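Local coordinates for protein GlcNAc-alpha-1,4-Gal-releasing endo-beta-galactosidase (Clostridium perfringens, PDB 1UPS) that probably hydrolyses O-glycosyl bonds as an endo-beta-galactosidase that releases GlcNAc-alpha-1,4-Gal from glycans, and binds a calcium ion, at residues P21-E26 with I271-V276; Y130-A135 with Y214-M219. All coordinates share one frame; numbering follows the deposited sequence.

Interaction 1: P21-E26 with I271-V276. With CA (calcium ion), chain C.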
ATOM      1  N   PRO A  21      12.365  -3.951 -16.442  1.00 14.39           N
ATOM      2  CA  PRO A  21      13.726  -4.341 -16.041  1.00 14.46           C
ATOM      3  C   PRO A  21      13.907  -4.405 -14.532  1.00 13.85           C
ATOM      4  O   PRO A  21      13.397  -3.555 -13.830  1.00 13.82           O
ATOM      5  CB  PRO A  21      14.625  -3.226 -16.620  1.00 15.02           C
ATOM      6  CG  PRO A  21      13.715  -2.144 -17.069  1.00 15.65           C
ATOM      7  CD  PRO A  21      12.341  -2.711 -17.235  1.00 15.19           C
ATOM      8  N   ALA A  22      14.647  -5.394 -14.053  1.00 13.46           N
ATOM      9  CA  ALA A  22      14.999  -5.446 -12.638  1.00 13.74           C
ATOM     10  C   ALA A  22      15.710  -4.158 -12.186  1.00 13.34           C
ATOM     11  O   ALA A  22      16.586  -3.616 -12.908  1.00 12.06           O
ATOM     12  CB  ALA A  22      15.874  -6.666 -12.379  1.00 13.87           C
ATOM     13  N   ASN A  23      15.337  -3.661 -11.007  1.00 12.72           N
ATOM     14  CA  ASN A  23      16.073  -2.562 -10.369  1.00 13.54           C
ATOM     15  C   ASN A  23      17.475  -3.009  -9.914  1.00 14.24           C
ATOM     16  O   ASN A  23      17.722  -4.208  -9.750  1.00 13.58           O
ATOM     17  CB  ASN A  23      15.297  -1.997  -9.166  1.00 13.05           C
ATOM     18  CG  ASN A  23      14.194  -1.024  -9.576  1.00 13.53           C
ATOM     19  OD1 ASN A  23      14.277  -0.352 -10.617  1.00 12.75           O
ATOM     20  ND2 ASN A  23      13.155  -0.932  -8.747  1.00 11.52           N
ATOM     21  N   PRO A  24      18.399  -2.061  -9.728  1.00 15.18           N
ATOM     22  CA  PRO A  24      19.720  -2.404  -9.186  1.00 16.40           C
ATOM     23  C   PRO A  24      19.643  -2.811  -7.718  1.00 17.35           C
ATOM     24  O   PRO A  24      18.715  -2.415  -7.008  1.00 16.77           O
ATOM     25  CB  PRO A  24      20.539  -1.114  -9.359  1.00 16.47           C
ATOM     26  CG  PRO A  24      19.564  -0.022  -9.514  1.00 16.22           C
ATOM     27  CD  PRO A  24      18.264  -0.619 -10.014  1.00 15.72           C
ATOM     28  N   ILE A  25      20.607  -3.610  -7.272  1.00 18.72           N
ATOM     29  CA  ILE A  25      20.635  -4.042  -5.880  1.00 20.32           C
ATOM     30  C   ILE A  25      20.936  -2.859  -4.949  1.00 21.16           C
ATOM     31  O   ILE A  25      20.367  -2.756  -3.844  1.00 22.10           O
ATOM     32  CB  ILE A  25      21.633  -5.216  -5.697  1.00 20.62           C
ATOM     33  CG1 ILE A  25      21.055  -6.487  -6.334  1.00 21.41           C
ATOM     34  CG2 ILE A  25      21.914  -5.459  -4.216  1.00 22.24           C
ATOM     35  CD1 ILE A  25      22.043  -7.630  -6.547  1.00 23.93           C
ATOM     36  N   GLU A  26      21.808  -1.962  -5.395  1.00 21.50           N
ATOM     37  CA  GLU A  26      22.111  -0.755  -4.620  1.00 21.66           C
ATOM     38  C   GLU A  26      21.167   0.383  -5.002  1.00 21.60           C
ATOM     39  O   GLU A  26      20.960   0.669  -6.189  1.00 22.16           O
ATOM     40  CB  GLU A  26      23.579  -0.353  -4.763  1.00 22.17           C
ATOM     41  N   ILE A 271       8.330 -15.193  -8.379  1.00 10.24           N
ATOM     42  CA  ILE A 271       8.950 -14.028  -7.739  1.00 10.94           C
ATOM     43  C   ILE A 271      10.456 -14.025  -8.008  1.00 10.73           C
ATOM     44  O   ILE A 271      11.166 -14.921  -7.565  1.00 10.43           O
ATOM     45  CB  ILE A 271       8.678 -14.025  -6.221  1.00 11.67           C
ATOM     46  CG1 ILE A 271       7.171 -14.175  -5.942  1.00 13.26           C
ATOM     47  CG2 ILE A 271       9.200 -12.730  -5.572  1.00 10.84           C
ATOM     48  CD1 ILE A 271       6.879 -15.095  -4.784  1.00 18.89           C
ATOM     49  N   ASP A 272      10.933 -12.987  -8.698  1.00 10.85           N
ATOM     50  CA  ASP A 272      12.342 -12.889  -9.097  1.00 11.01           C
ATOM     51  C   ASP A 272      13.242 -12.564  -7.906  1.00 11.20           C
ATOM     52  O   ASP A 272      14.330 -13.145  -7.750  1.00 10.18           O
ATOM     53  CB  ASP A 272      12.482 -11.841 -10.217  1.00 10.90           C
ATOM     54  CG  ASP A 272      13.917 -11.650 -10.686  1.00 13.48           C
ATOM     55  OD1 ASP A 272      14.190 -10.553 -11.229  1.00 10.81           O
ATOM     56  OD2 ASP A 272      14.806 -12.526 -10.562  1.00 13.35           O
ATOM     57  N   TYR A 273      12.797 -11.637  -7.059  1.00 10.82           N
ATOM     58  CA  TYR A 273      13.558 -11.240  -5.883  1.00 10.92           C
ATOM     59  C   TYR A 273      12.669 -10.508  -4.897  1.00 10.70           C
ATOM     60  O   TYR A 273      11.592 -10.017  -5.268  1.00 11.04           O
ATOM     61  CB  TYR A 273      14.763 -10.334  -6.235  1.00 11.11           C
ATOM     62  CG  TYR A 273      14.438  -8.967  -6.854  1.00 11.34           C
ATOM     63  CD1 TYR A 273      13.960  -7.900  -6.066  1.00 11.66           C
ATOM     64  CD2 TYR A 273      14.703  -8.715  -8.209  1.00 11.27           C
ATOM     65  CE1 TYR A 273      13.674  -6.658  -6.629  1.00 10.57           C
ATOM     66  CE2 TYR A 273      14.442  -7.459  -8.776  1.00  9.63           C
ATOM     67  CZ  TYR A 273      13.942  -6.446  -7.987  1.00 11.60           C
ATOM     68  OH  TYR A 273      13.690  -5.224  -8.558  1.00 10.96           O
ATOM     69  N   MET A 274      13.132 -10.454  -3.650  1.00 11.16           N
ATOM     70  CA  MET A 274      12.602  -9.555  -2.625  1.00 11.33           C
ATOM     71  C   MET A 274      13.785  -8.806  -2.014  1.00 11.81           C
ATOM     72  O   MET A 274      14.793  -9.418  -1.661  1.00 12.66           O
ATOM     73  CB  MET A 274      11.869 -10.334  -1.522  1.00 11.36           C
ATOM     74  CG  MET A 274      11.388  -9.430  -0.369  1.00 11.98           C
ATOM     75  SD  MET A 274      10.624 -10.400   0.957  1.00 15.01           S
ATOM     76  CE  MET A 274      10.770  -9.262   2.335  1.00 13.57           C
ATOM     77  N   ARG A 275      13.663  -7.487  -1.903  1.00 11.94           N
ATOM     78  CA  ARG A 275      14.719  -6.661  -1.330  1.00 11.35           C
ATOM     79  C   ARG A 275      14.098  -5.663  -0.371  1.00 11.48           C
ATOM     80  O   ARG A 275      12.990  -5.158  -0.607  1.00 12.04           O
ATOM     81  CB  ARG A 275      15.480  -5.915  -2.441  1.00 11.50           C
ATOM     82  CG  ARG A 275      16.244  -6.852  -3.395  1.00 11.28           C
ATOM     83  CD  ARG A 275      16.979  -6.135  -4.530  1.00 12.26           C
ATOM     84  NE  ARG A 275      17.413  -7.077  -5.560  1.00 12.78           N
ATOM     85  CZ  ARG A 275      17.590  -6.762  -6.842  1.00 13.42           C
ATOM     86  NH1 ARG A 275      17.399  -5.510  -7.269  1.00 12.88           N
ATOM     87  NH2 ARG A 275      17.983  -7.700  -7.707  1.00 10.59           N
ATOM     88  N   VAL A 276      14.809  -5.381   0.713  1.00 10.84           N
ATOM     89  CA  VAL A 276      14.392  -4.329   1.638  1.00 10.97           C
ATOM     90  C   VAL A 276      15.570  -3.410   1.922  1.00 11.78           C
ATOM     91  O   VAL A 276      16.657  -3.876   2.305  1.00 11.30           O
ATOM     92  CB  VAL A 276      13.891  -4.900   2.982  1.00 11.00           C
ATOM     93  CG1 VAL A 276      13.316  -3.783   3.844  1.00  9.83           C
ATOM     94  CG2 VAL A 276      12.822  -6.018   2.757  1.00 10.05           C
TER
HETATM   95 CA    CA C 501      16.133 -13.871  -9.115  1.00 18.81          CA
HETATM   96  O   HOH W   1      19.029  -7.162 -10.349  1.00 39.41           O
HETATM   97  O   HOH W   2      17.167 -13.737 -11.370  1.00 22.04           O
HETATM   98  O   HOH W   3      17.357 -11.847  -8.851  1.00 19.85           O

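Interaction 2: Y130-A135 with Y214-M219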
ATOM      1  N   TYR A 130      12.009   0.456   2.711  1.00 11.10           N
ATOM      2  CA  TYR A 130      11.547   0.384   1.323  1.00 11.28           C
ATOM      3  C   TYR A 130      11.577  -1.090   0.905  1.00 11.09           C
ATOM      4  O   TYR A 130      12.646  -1.698   0.831  1.00 11.60           O
ATOM      5  CB  TYR A 130      12.473   1.224   0.397  1.00 10.66           C
ATOM      6  CG  TYR A 130      11.855   1.454  -0.982  1.00 10.54           C
ATOM      7  CD1 TYR A 130      11.930   0.481  -1.982  1.00  9.71           C
ATOM      8  CD2 TYR A 130      11.148   2.617  -1.258  1.00 11.60           C
ATOM      9  CE1 TYR A 130      11.327   0.681  -3.247  1.00 10.88           C
ATOM     10  CE2 TYR A 130      10.545   2.819  -2.502  1.00 12.08           C
ATOM     11  CZ  TYR A 130      10.643   1.858  -3.493  1.00 12.02           C
ATOM     12  OH  TYR A 130      10.040   2.098  -4.716  1.00 12.37           O
ATOM     13  N   PHE A 131      10.396  -1.669   0.688  1.00 10.90           N
ATOM     14  CA  PHE A 131      10.246  -3.109   0.446  1.00 10.25           C
ATOM     15  C   PHE A 131       9.881  -3.334  -1.007  1.00 10.24           C
ATOM     16  O   PHE A 131       9.024  -2.623  -1.516  1.00 10.64           O
ATOM     17  CB  PHE A 131       9.084  -3.618   1.303  1.00 10.89           C
ATOM     18  CG  PHE A 131       9.338  -3.519   2.786  1.00  9.84           C
ATOM     19  CD1 PHE A 131       9.299  -2.288   3.444  1.00 10.11           C
ATOM     20  CD2 PHE A 131       9.645  -4.669   3.520  1.00 11.39           C
ATOM     21  CE1 PHE A 131       9.562  -2.209   4.832  1.00 11.81           C
ATOM     22  CE2 PHE A 131       9.905  -4.607   4.890  1.00 11.61           C
ATOM     23  CZ  PHE A 131       9.862  -3.383   5.556  1.00 10.30           C
ATOM     24  N   GLU A 132      10.503  -4.308  -1.678  1.00  9.39           N
ATOM     25  CA  GLU A 132      10.265  -4.442  -3.117  1.00  9.51           C
ATOM     26  C   GLU A 132      10.303  -5.890  -3.560  1.00  9.81           C
ATOM     27  O   GLU A 132      11.162  -6.658  -3.095  1.00 11.40           O
ATOM     28  CB  GLU A 132      11.331  -3.631  -3.878  1.00  9.76           C
ATOM     29  CG  GLU A 132      11.235  -3.673  -5.405  1.00  9.44           C
ATOM     30  CD  GLU A 132      12.250  -2.735  -6.053  1.00 10.51           C
ATOM     31  OE1 GLU A 132      13.109  -3.221  -6.844  1.00  9.93           O
ATOM     32  OE2 GLU A 132      12.202  -1.508  -5.775  1.00 11.29           O
ATOM     33  N   ILE A 133       9.374  -6.276  -4.437  1.00  9.41           N
ATOM     34  CA  ILE A 133       9.512  -7.534  -5.166  1.00  9.30           C
ATOM     35  C   ILE A 133       9.400  -7.271  -6.661  1.00  9.91           C
ATOM     36  O   ILE A 133       8.856  -6.235  -7.094  1.00 10.64           O
ATOM     37  CB  ILE A 133       8.475  -8.605  -4.726  1.00  9.24           C
ATOM     38  CG1 ILE A 133       7.042  -8.225  -5.192  1.00 10.07           C
ATOM     39  CG2 ILE A 133       8.607  -8.882  -3.194  1.00  9.95           C
ATOM     40  CD1 ILE A 133       5.945  -9.357  -4.952  1.00 10.70           C
ATOM     41  N   ARG A 134       9.920  -8.210  -7.446  1.00 10.17           N
ATOM     42  CA  ARG A 134       9.698  -8.199  -8.874  1.00 10.10           C
ATOM     43  C   ARG A 134       9.032  -9.532  -9.163  1.00 10.73           C
ATOM     44  O   ARG A 134       9.552 -10.576  -8.780  1.00 11.15           O
ATOM     45  CB  ARG A 134      11.032  -8.064  -9.621  1.00 10.21           C
ATOM     46  CG  ARG A 134      10.905  -8.090 -11.135  1.00 10.84           C
ATOM     47  CD  ARG A 134      12.205  -7.602 -11.821  1.00  9.78           C
ATOM     48  NE  ARG A 134      12.115  -7.551 -13.279  1.00 12.60           N
ATOM     49  CZ  ARG A 134      12.459  -8.548 -14.097  1.00 15.32           C
ATOM     50  NH1 ARG A 134      12.889  -9.699 -13.602  1.00 14.39           N
ATOM     51  NH2 ARG A 134      12.375  -8.398 -15.426  1.00 13.22           N
ATOM     52  N   ALA A 135       7.850  -9.500  -9.775  1.00 10.45           N
ATOM     53  CA  ALA A 135       7.031 -10.704  -9.844  1.00 10.33           C
ATOM     54  C   ALA A 135       6.208 -10.748 -11.117  1.00 10.68           C
ATOM     55  O   ALA A 135       5.874  -9.705 -11.672  1.00 10.95           O
ATOM     56  CB  ALA A 135       6.077 -10.774  -8.584  1.00 10.55           C
ATOM     57  N   TYR A 214       7.017  -9.720 -15.895  1.00 11.66           N
ATOM     58  CA  TYR A 214       7.515  -9.302 -14.592  1.00 10.98           C
ATOM     59  C   TYR A 214       7.296  -7.801 -14.440  1.00 11.13           C
ATOM     60  O   TYR A 214       7.607  -7.024 -15.371  1.00 11.82           O
ATOM     61  CB  TYR A 214       9.003  -9.592 -14.451  1.00 11.39           C
ATOM     62  CG  TYR A 214       9.274 -11.041 -14.169  1.00 11.86           C
ATOM     63  CD1 TYR A 214       9.224 -11.541 -12.858  1.00  9.95           C
ATOM     64  CD2 TYR A 214       9.552 -11.921 -15.214  1.00 14.58           C
ATOM     65  CE1 TYR A 214       9.499 -12.907 -12.595  1.00 11.40           C
ATOM     66  CE2 TYR A 214       9.817 -13.270 -14.971  1.00 15.22           C
ATOM     67  CZ  TYR A 214       9.769 -13.761 -13.662  1.00 13.96           C
ATOM     68  OH  TYR A 214      10.026 -15.104 -13.441  1.00 14.60           O
ATOM     69  N   HIS A 215       6.765  -7.411 -13.276  1.00 10.52           N
ATOM     70  CA  HIS A 215       6.671  -6.002 -12.889  1.00 10.92           C
ATOM     71  C   HIS A 215       7.173  -5.822 -11.468  1.00 10.77           C
ATOM     72  O   HIS A 215       7.349  -6.799 -10.748  1.00 10.87           O
ATOM     73  CB  HIS A 215       5.247  -5.473 -13.083  1.00 11.21           C
ATOM     74  CG  HIS A 215       4.880  -5.371 -14.523  1.00 10.63           C
ATOM     75  ND1 HIS A 215       5.152  -4.247 -15.275  1.00 12.12           N
ATOM     76  CD2 HIS A 215       4.376  -6.291 -15.383  1.00 11.91           C
ATOM     77  CE1 HIS A 215       4.779  -4.459 -16.527  1.00 13.31           C
ATOM     78  NE2 HIS A 215       4.311  -5.693 -16.622  1.00 12.78           N
ATOM     79  N   ILE A 216       7.469  -4.580 -11.099  1.00 10.19           N
ATOM     80  CA  ILE A 216       8.030  -4.290  -9.792  1.00  9.83           C
ATOM     81  C   ILE A 216       6.931  -3.693  -8.910  1.00  9.65           C
ATOM     82  O   ILE A 216       6.253  -2.731  -9.301  1.00 10.15           O
ATOM     83  CB  ILE A 216       9.286  -3.332  -9.911  1.00  9.88           C
ATOM     84  CG1 ILE A 216      10.399  -4.009 -10.737  1.00  9.58           C
ATOM     85  CG2 ILE A 216       9.830  -2.990  -8.542  1.00  9.82           C
ATOM     86  CD1 ILE A 216      11.687  -3.160 -10.912  1.00 11.66           C
ATOM     87  N   TYR A 217       6.775  -4.271  -7.721  1.00  9.60           N
ATOM     88  CA  TYR A 217       5.812  -3.818  -6.719  1.00  9.33           C
ATOM     89  C   TYR A 217       6.597  -3.436  -5.478  1.00  9.98           C
ATOM     90  O   TYR A 217       7.451  -4.194  -5.022  1.00 10.30           O
ATOM     91  CB  TYR A 217       4.830  -4.960  -6.366  1.00  9.33           C
ATOM     92  CG  TYR A 217       4.077  -5.464  -7.586  1.00  9.55           C
ATOM     93  CD1 TYR A 217       4.540  -6.563  -8.314  1.00 10.58           C
ATOM     94  CD2 TYR A 217       2.912  -4.826  -8.016  1.00 10.29           C
ATOM     95  CE1 TYR A 217       3.834  -7.037  -9.447  1.00 10.57           C
ATOM     96  CE2 TYR A 217       2.204  -5.277  -9.137  1.00  9.05           C
ATOM     97  CZ  TYR A 217       2.687  -6.380  -9.849  1.00 11.77           C
ATOM     98  OH  TYR A 217       2.002  -6.822 -10.955  1.00 11.74           O
ATOM     99  N   ALA A 218       6.308  -2.270  -4.922  1.00 10.06           N
ATOM    100  CA  ALA A 218       7.059  -1.811  -3.754  1.00 10.25           C
ATOM    101  C   ALA A 218       6.192  -1.024  -2.788  1.00 10.37           C
ATOM    102  O   ALA A 218       5.184  -0.418  -3.180  1.00 10.27           O
ATOM    103  CB  ALA A 218       8.297  -0.967  -4.182  1.00 10.00           C
ATOM    104  N   MET A 219       6.597  -1.065  -1.521  1.00 10.10           N
ATOM    105  CA  MET A 219       5.993  -0.256  -0.479  1.00 10.33           C
ATOM    106  C   MET A 219       7.088   0.431   0.331  1.00 10.45           C
ATOM    107  O   MET A 219       8.012  -0.225   0.838  1.00 10.92           O
ATOM    108  CB  MET A 219       5.139  -1.120   0.469  1.00 10.25           C
ATOM    109  CG  MET A 219       4.683  -0.319   1.716  1.00 10.67           C
ATOM    110  SD  MET A 219       3.853  -1.373   2.945  1.00 12.43           S
ATOM    111  CE  MET A 219       5.232  -2.264   3.584  1.00 11.31           C
TER
HETATM  112  O   HOH W   4       3.385  -8.668 -12.500  1.00 14.76           O

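Interaction 1: P21-E26 with I271-V276
R275 turns its CG beside its own backbone N (chi1 -65°) and then runs extended to NE, carrying its guanidinium out to N23 and I25 of the loop; in Y273 the CG sits between backbone N and carbonyl carbon (chi1 64°), which lays the ring against that same guanidinium. The result is a sandwich. Over one face of the guanidinium comes I25, its CG1 3.5 Å from R275 CZ and its chain crossing the arginine at about a right angle. Against the opposite face lies the Y273 ring, with R275 CZ 3.6 Å above the ring plane over its centre. At the edge, R275 NH1 donates to N23 O (2.8 Å, 158°); the oxygen lies in the guanidinium plane, but the nitrogen approaches from above the carbonyl plane. Water 1 joins the same two groups, accepting from R275 NH2 at 2.9 Å and giving a proton to N23 O. A22 CB stands at the edge of the tyrosine ring, 4.0 Å from Y273 CE2, and N23 N makes a weak hydrogen bond to Y273 OH (3.3 Å). That hydroxyl also bonds E132, as does the N23 amide nitrogen, which reaches N232 too. Beyond the sandwich, D272 holds calcium through its O and OD2, alongside G72 O and waters 2 and 3, while its OD1 pairs with R134. E37 gives its backbone O to the calcium and its OE1 to a salt bridge with R275 NE, which places the arginine that grips N23 O next to the metal site.

Interaction 2: Y130-A135 with Y214-M219
A218 offers only a methyl to the strand opposite, and the ring of Y130 comes down beside it, CE1 of Y130 lying 3.6 Å from A218 CB. Next along this face I216 is the bump: its CG2 presses on the carboxylate end of E132, 3.5 Å from CD, while CG1 runs past the CG of R134. The Y214 CB then sits centrally over one face of the R134 guanidinium, 3.6 Å above its plane; the two planes are 11° apart, and R134 NH1 lies over one face of the Y214 ring, nearest CG. The polar ends of E132 and R134 turn to strand 267-279, and Y214 OH bonds S73 OG. On the other face, M219 lies alongside F131 and bends at its last torsion (chi3 73°), bringing CE to 4.1 Å from F131 CD1. I133 CG1 packs on Y217 CB, and the edge of the Y217 ring, at CE1, comes up to A135, whose O shares water 4 with the tyrosine OH. Between the faces six backbone hydrogen bonds tie F131 to M219, I133 to Y217 and A135 to H215. F131, I133 and M219 continue onto W148 and M150 of the second sheet, as expected for an antiparallel ladder in the beta-sandwich of glycoside hydrolase family 16.

Overall arrangement
Interaction 2 is buried and pairs two neighbouring strands by a regular backbone ladder; interaction 1 is partly exposed and holds an irregular loop to strand 267-279 mainly through side chains. Both involve one sheet, since strand 129-136 lies between strands 215-221 and 267-279. The contacts share E132, which also meets R275 through the backbone. P21 O packs on I216 CD1. R134, E132, R275 and D272 lie on the side facing the loop, near the calcium, whereas the other face is mainly apolar at F131, I133 and M219, which turn into the sandwich core, with H215 and Y217 polar toward its end. In sequence, residues 130-219 are enclosed by the longer closure of interaction 1.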